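Local structure of Lys-gingipain W83 (Porphyromonas gingivalis, 4ITC) at residues 38-52 with 153-166. The protein is a lysine-specific cysteine protease and probable virulence factor, of which this chain is the K1 cleaved adhesin domain, a calcium-binding beta sandwich that interacts with erythrocytes and albumin. Sequence-based numbering, arbitrary orientation. Where two conformers were deposited one is given.
With CA (calcium ion), chain C; GAI (guanidine), chain E.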
loop_
_atom_site.group_PDB
_atom_site.type_symbol
_atom_site.label_atom_id
_atom_site.label_comp_id
_atom_site.label_asym_id
_atom_site.label_seq_id
_atom_site.Cartn_x
_atom_site.Cartn_y
_atom_site.Cartn_z
ATOM N N GLY A 38 -9.037 -6.616 -6.652
ATOM C CA GLY A 38 -7.649 -6.926 -6.335
ATOM C C GLY A 38 -6.848 -7.543 -7.459
ATOM O O GLY A 38 -7.276 -7.664 -8.637
ATOM N N TYR A 39 -5.614 -7.867 -7.144
ATOM C CA TYR A 39 -4.739 -8.534 -8.102
ATOM C C TYR A 39 -5.119 -10.010 -8.139
ATOM O O TYR A 39 -5.017 -10.710 -7.154
ATOM C CB TYR A 39 -3.269 -8.353 -7.739
ATOM C CG TYR A 39 -2.427 -9.181 -8.668
ATOM C CD1 TYR A 39 -2.298 -8.830 -9.996
ATOM C CD2 TYR A 39 -1.864 -10.346 -8.231
ATOM C CE1 TYR A 39 -1.621 -9.648 -10.884
ATOM C CE2 TYR A 39 -1.153 -11.154 -9.102
ATOM C CZ TYR A 39 -1.040 -10.773 -10.417
ATOM O OH TYR A 39 -0.331 -11.590 -11.268
ATOM N N ASN A 40 -5.589 -10.453 -9.299
ATOM C CA ASN A 40 -5.988 -11.848 -9.494
ATOM C C ASN A 40 -6.854 -12.355 -8.358
ATOM O O ASN A 40 -6.726 -13.494 -7.910
ATOM C CB ASN A 40 -4.735 -12.721 -9.714
ATOM C CG ASN A 40 -5.056 -14.158 -10.137
ATOM O OD1 ASN A 40 -4.293 -15.109 -9.831
ATOM N ND2 ASN A 40 -6.165 -14.330 -10.818
ATOM N N SER A 41 -7.734 -11.485 -7.880
ATOM C CA SER A 41 -8.525 -11.713 -6.683
ATOM C C SER A 41 -9.547 -10.596 -6.511
ATOM O O SER A 41 -9.423 -9.566 -7.110
ATOM C CB SER A 41 -7.639 -11.838 -5.458
ATOM O OG SER A 41 -6.989 -10.615 -5.139
ATOM N N ASN A 42 -10.487 -10.824 -5.588
ATOM C CA ASN A 42 -11.673 -10.003 -5.369
ATOM C C ASN A 42 -11.470 -8.761 -4.471
ATOM O O ASN A 42 -12.207 -7.771 -4.542
ATOM C CB ASN A 42 -12.705 -10.916 -4.685
ATOM C CG ASN A 42 -14.121 -10.365 -4.737
ATOM O OD1 ASN A 42 -14.681 -10.194 -5.821
ATOM N ND2 ASN A 42 -14.722 -10.135 -3.570
ATOM N N GLY A 43 -10.519 -8.871 -3.569
ATOM C CA GLY A 43 -10.289 -7.878 -2.523
ATOM C C GLY A 43 -8.881 -7.326 -2.487
ATOM O O GLY A 43 -7.921 -7.983 -2.874
ATOM N N CYS A 44 -8.786 -6.071 -2.076
ATOM C CA CYS A 44 -7.485 -5.408 -1.890
ATOM C C CYS A 44 -7.657 -4.289 -0.891
ATOM O O CYS A 44 -8.691 -4.217 -0.228
ATOM C CB CYS A 44 -6.953 -4.882 -3.193
ATOM S SG CYS A 44 -7.877 -3.543 -3.957
ATOM N N VAL A 45 -6.632 -3.439 -0.731
ATOM C CA VAL A 45 -6.771 -2.219 0.035
ATOM C C VAL A 45 -6.382 -1.039 -0.841
ATOM O O VAL A 45 -5.668 -1.180 -1.813
ATOM C CB VAL A 45 -5.907 -2.220 1.321
ATOM C CG1 VAL A 45 -6.409 -3.316 2.245
ATOM C CG2 VAL A 45 -4.447 -2.402 1.005
ATOM N N TYR A 46 -6.898 0.130 -0.470
ATOM C CA TYR A 46 -6.624 1.331 -1.236
ATOM C C TYR A 46 -6.609 2.560 -0.345
ATOM O O TYR A 46 -7.135 2.568 0.781
ATOM C CB TYR A 46 -7.633 1.524 -2.356
ATOM C CG TYR A 46 -9.012 1.929 -1.900
ATOM C CD1 TYR A 46 -9.909 0.984 -1.406
ATOM C CD2 TYR A 46 -9.427 3.231 -1.984
ATOM C CE1 TYR A 46 -11.167 1.345 -1.030
ATOM C CE2 TYR A 46 -10.702 3.617 -1.597
ATOM C CZ TYR A 46 -11.574 2.662 -1.107
ATOM O OH TYR A 46 -12.865 3.038 -0.717
ATOM N N SER A 47 -5.938 3.603 -0.839
ATOM C CA SER A 47 -5.850 4.869 -0.159
ATOM C C SER A 47 -6.024 5.977 -1.192
ATOM O O SER A 47 -5.546 5.891 -2.329
ATOM C CB SER A 47 -4.513 4.983 0.552
ATOM O OG SER A 47 -4.336 6.234 1.166
ATOM N N GLU A 48 -6.747 7.033 -0.792
ATOM C CA GLU A 48 -7.220 8.089 -1.680
ATOM C C GLU A 48 -6.365 9.353 -1.643
ATOM O O GLU A 48 -6.105 9.925 -0.564
ATOM C CB GLU A 48 -8.635 8.485 -1.251
ATOM C CG GLU A 48 -9.640 7.354 -1.348
ATOM C CD GLU A 48 -10.845 7.581 -0.464
ATOM O OE1 GLU A 48 -11.962 7.653 -1.058
ATOM O OE2 GLU A 48 -10.692 7.732 0.785
ATOM N N SER A 49 -6.020 9.872 -2.830
ATOM C CA SER A 49 -5.582 11.260 -2.964
ATOM C C SER A 49 -6.648 12.193 -3.525
ATOM O O SER A 49 -6.418 13.408 -3.608
ATOM C CB SER A 49 -4.310 11.331 -3.823
ATOM O OG SER A 49 -4.598 11.138 -5.167
ATOM N N PHE A 50 -7.797 11.624 -3.895
ATOM C CA PHE A 50 -8.987 12.351 -4.339
ATOM C C PHE A 50 -10.148 11.440 -3.995
ATOM O O PHE A 50 -10.102 10.251 -4.294
ATOM C CB PHE A 50 -8.928 12.572 -5.848
ATOM C CG PHE A 50 -10.122 13.339 -6.414
ATOM C CD1 PHE A 50 -11.252 12.660 -6.804
ATOM C CD2 PHE A 50 -10.110 14.717 -6.457
ATOM C CE1 PHE A 50 -12.355 13.340 -7.306
ATOM C CE2 PHE A 50 -11.204 15.415 -6.953
ATOM C CZ PHE A 50 -12.310 14.715 -7.372
ATOM N N GLY A 51 -11.194 12.007 -3.405
ATOM C CA GLY A 51 -12.390 11.213 -3.029
ATOM C C GLY A 51 -13.575 11.556 -3.945
ATOM O O GLY A 51 -13.803 12.710 -4.302
ATOM N N LEU A 52 -14.315 10.529 -4.299
ATOM C CA LEU A 52 -15.575 10.686 -5.053
ATOM C C LEU A 52 -16.654 11.420 -4.277
ATOM O O LEU A 52 -16.574 11.579 -3.061
ATOM C CB LEU A 52 -16.099 9.321 -5.403
ATOM C CG LEU A 52 -15.227 8.551 -6.405
ATOM C CD1 LEU A 52 -15.767 7.172 -6.687
ATOM C CD2 LEU A 52 -15.043 9.358 -7.674
ATOM N N HIS A 153 1.165 6.052 2.246
ATOM C CA HIS A 153 0.693 6.887 1.115
ATOM C C HIS A 153 0.794 8.323 1.526
ATOM O O HIS A 153 0.113 8.730 2.443
ATOM C CB HIS A 153 -0.747 6.526 0.788
ATOM C CG HIS A 153 -1.299 7.237 -0.396
ATOM N ND1 HIS A 153 -2.657 7.424 -0.582
ATOM C CD2 HIS A 153 -0.703 7.677 -1.518
ATOM C CE1 HIS A 153 -2.860 8.001 -1.752
ATOM N NE2 HIS A 153 -1.685 8.174 -2.335
ATOM N N PHE A 154 1.687 9.072 0.877
ATOM C CA PHE A 154 2.038 10.420 1.356
ATOM C C PHE A 154 2.643 11.194 0.214
ATOM O O PHE A 154 2.925 10.620 -0.827
ATOM C CB PHE A 154 2.993 10.398 2.593
ATOM C CG PHE A 154 4.426 10.023 2.269
ATOM C CD1 PHE A 154 4.744 8.784 1.722
ATOM C CD2 PHE A 154 5.444 10.909 2.502
ATOM C CE1 PHE A 154 6.036 8.453 1.416
ATOM C CE2 PHE A 154 6.759 10.570 2.204
ATOM C CZ PHE A 154 7.043 9.357 1.630
ATOM N N GLN A 155 2.847 12.499 0.414
ATOM C CA GLN A 155 3.387 13.377 -0.671
ATOM C C GLN A 155 2.649 13.117 -1.981
ATOM O O GLN A 155 3.256 12.988 -3.069
ATOM C CB GLN A 155 4.901 13.228 -0.833
ATOM C CG GLN A 155 5.620 13.894 0.321
ATOM C CD GLN A 155 7.118 13.648 0.343
ATOM O OE1 GLN A 155 7.711 13.176 -0.625
ATOM N NE2 GLN A 155 7.728 13.979 1.454
ATOM N N SER A 156 1.326 12.969 -1.836
ATOM C CA SER A 156 0.423 12.662 -2.928
ATOM C C SER A 156 -0.771 13.590 -2.819
ATOM O O SER A 156 -1.252 13.920 -1.719
ATOM C CB SER A 156 -0.086 11.210 -2.858
ATOM O OG SER A 156 0.983 10.287 -3.013
ATOM N N THR A 157 -1.231 14.070 -3.958
ATOM C CA THR A 157 -2.494 14.820 -3.945
ATOM C C THR A 157 -3.098 14.865 -5.345
ATOM O O THR A 157 -2.386 14.902 -6.364
ATOM C CB THR A 157 -2.268 16.244 -3.386
ATOM O OG1 THR A 157 -3.532 16.872 -3.166
ATOM C CG2 THR A 157 -1.474 17.109 -4.391
ATOM N N ASP A 158 -4.414 14.807 -5.402
ATOM C CA ASP A 158 -5.157 15.119 -6.613
ATOM C C ASP A 158 -4.921 14.180 -7.774
ATOM O O ASP A 158 -4.905 14.585 -8.922
ATOM C CB ASP A 158 -4.885 16.599 -7.027
ATOM C CG ASP A 158 -5.850 17.085 -8.046
ATOM O OD1 ASP A 158 -7.020 16.636 -8.077
ATOM O OD2 ASP A 158 -5.459 17.991 -8.818
ATOM N N MET A 159 -4.821 12.891 -7.462
ATOM C CA MET A 159 -4.779 11.844 -8.467
ATOM C C MET A 159 -6.032 11.008 -8.275
ATOM O O MET A 159 -7.157 11.511 -8.553
ATOM C CB MET A 159 -3.455 11.103 -8.411
ATOM C CG MET A 159 -2.323 11.952 -8.994
ATOM S SD MET A 159 -2.440 12.052 -10.786
ATOM C CE MET A 159 -1.477 13.569 -11.119
ATOM N N PHE A 160 -5.926 9.790 -7.762
ATOM C CA PHE A 160 -7.169 9.064 -7.424
ATOM C C PHE A 160 -6.900 8.129 -6.255
ATOM O O PHE A 160 -6.952 8.569 -5.115
ATOM C CB PHE A 160 -7.830 8.410 -8.639
ATOM C CG PHE A 160 -9.243 7.954 -8.397
ATOM C CD1 PHE A 160 -10.177 8.831 -7.877
ATOM C CD2 PHE A 160 -9.627 6.669 -8.673
ATOM C CE1 PHE A 160 -11.505 8.433 -7.674
ATOM C CE2 PHE A 160 -10.967 6.252 -8.462
ATOM C CZ PHE A 160 -11.885 7.132 -7.952
ATOM N N TYR A 161 -6.691 6.859 -6.512
ATOM C CA TYR A 161 -6.307 5.890 -5.467
ATOM C C TYR A 161 -5.036 5.172 -5.823
ATOM O O TYR A 161 -4.748 4.922 -6.995
ATOM C CB TYR A 161 -7.323 4.785 -5.202
ATOM C CG TYR A 161 -8.790 5.084 -5.176
ATOM C CD1 TYR A 161 -9.285 6.352 -4.824
ATOM C CD2 TYR A 161 -9.691 4.057 -5.429
ATOM C CE1 TYR A 161 -10.651 6.575 -4.805
ATOM C CE2 TYR A 161 -11.060 4.270 -5.393
ATOM C CZ TYR A 161 -11.526 5.529 -5.083
ATOM O OH TYR A 161 -12.885 5.832 -4.989
ATOM N N ILE A 162 -4.296 4.790 -4.775
ATOM C CA ILE A 162 -3.327 3.735 -4.850
ATOM C C ILE A 162 -3.958 2.470 -4.265
ATOM O O ILE A 162 -4.568 2.505 -3.186
ATOM C CB ILE A 162 -1.985 4.097 -4.135
ATOM C CG1 ILE A 162 -0.952 2.974 -4.326
ATOM C CG2 ILE A 162 -2.161 4.489 -2.682
ATOM C CD1 ILE A 162 0.421 3.389 -3.842
ATOM N N ASP A 163 -3.780 1.358 -4.958
ATOM C CA ASP A 163 -4.276 0.074 -4.519
ATOM C C ASP A 163 -3.067 -0.837 -4.204
ATOM O O ASP A 163 -2.084 -0.836 -4.929
ATOM C CB ASP A 163 -5.069 -0.608 -5.608
ATOM C CG ASP A 163 -6.255 0.172 -6.161
ATOM O OD1 ASP A 163 -6.717 1.211 -5.628
ATOM O OD2 ASP A 163 -6.761 -0.339 -7.230
ATOM N N LEU A 164 -3.238 -1.694 -3.209
ATOM C CA LEU A 164 -2.203 -2.565 -2.685
ATOM C C LEU A 164 -2.833 -3.928 -2.424
ATOM O O LEU A 164 -3.961 -4.009 -1.906
ATOM C CB LEU A 164 -1.635 -1.978 -1.373
ATOM C CG LEU A 164 -0.740 -2.873 -0.524
ATOM C CD1 LEU A 164 0.611 -2.956 -1.193
ATOM C CD2 LEU A 164 -0.558 -2.298 0.884
ATOM N N ASP A 165 -2.116 -5.005 -2.793
ATOM C CA ASP A 165 -2.665 -6.362 -2.619
ATOM C C ASP A 165 -1.577 -7.394 -2.436
ATOM O O ASP A 165 -0.396 -7.168 -2.766
ATOM C CB ASP A 165 -3.570 -6.730 -3.805
ATOM C CG ASP A 165 -4.613 -7.791 -3.472
ATOM O OD1 ASP A 165 -4.806 -8.140 -2.291
ATOM O OD2 ASP A 165 -5.289 -8.255 -4.422
ATOM N N GLU A 166 -2.000 -8.533 -1.867
ATOM C CA GLU A 166 -1.249 -9.794 -1.889
ATOM C C GLU A 166 0.146 -9.604 -1.290
ATOM O O GLU A 166 1.157 -9.763 -1.963
ATOM C CB GLU A 166 -1.199 -10.316 -3.305
ATOM C CG GLU A 166 -2.601 -10.615 -3.872
ATOM C CD GLU A 166 -3.433 -11.590 -3.074
ATOM O OE1 GLU A 166 -4.672 -11.358 -3.062
ATOM O OE2 GLU A 166 -2.858 -12.532 -2.436
HETATM CA CA CA C . -6.482 -9.797 -2.895
HETATM C C GAI E . -5.328 15.949 -12.224
HETATM N N1 GAI E . -5.348 16.044 -13.490
HETATM N N2 GAI E . -6.039 16.755 -11.462
HETATM N N3 GAI E . -4.533 15.025 -11.746
HETATM O O HOH W 1 -13.557 7.879 -3.273
#
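The Tyr-161 ring lies between Tyr-46 and Phe-160: Tyr-46 CD2 stands 3.5 Å above one face, displaced toward the rim, while CE2 of Phe-160 sits over the centre of the other. The two tyrosines run side by side, their planes inclined at 31°. In the ring plane, at the edge, comes the backbone O of Phe-50, and CG of Glu-48 lies 3.6 Å from CD1 of Tyr-161. A water ties the OH of Tyr-161 to Glu-48 OE1 and Leu-52 N; Lys-29 forms a salt bridge with OE2 of Glu-48. Leu-52 meets the Phe-160 ring at its edge, CG in the plane. On the sheet face carrying Val-45 and Leu-164, the His-153 ring has CG2 of Ile-162 over its centre and Ser-47 OG in its plane, hydrogen-bonded to His-153 ND1 at 2.7 Å. Ser-47 reaches it with OG anti to the backbone N (chi1 176°), and OG also bonds Asn-62, a ligand of the second calcium.

Strands 43-48 and 161-166 are antiparallel neighbours in one sheet of the adhesin beta sandwich, their axes at 151°. Paired N-H...O bonds join Val-45 to Leu-164 and Ser-47 to Ile-162. Past the strand, Ser-49 receives Met-159 N on OG (2.9 Å) and Asp-158 N on O, while Ser-49 N donates to Phe-160 O; its OG also hydrogen-bonds Glu-91 OE2. Asp-158 in turn holds guanidine through O and OD2.

At the other end, calcium is gripped by Ser-41 OG, Gly-43 O, both carboxylate oxygens of Asp-165 (2.4 Å to OD1, 2.5 Å to OD2) and Glu-166 OE1; Ser-7 and Glu-9 complete the site. Tyr-39 N donates to the anti lone pair of Asp-165 OD2 at 2.8 Å, consistent with a part in orienting the bidentate carboxylate.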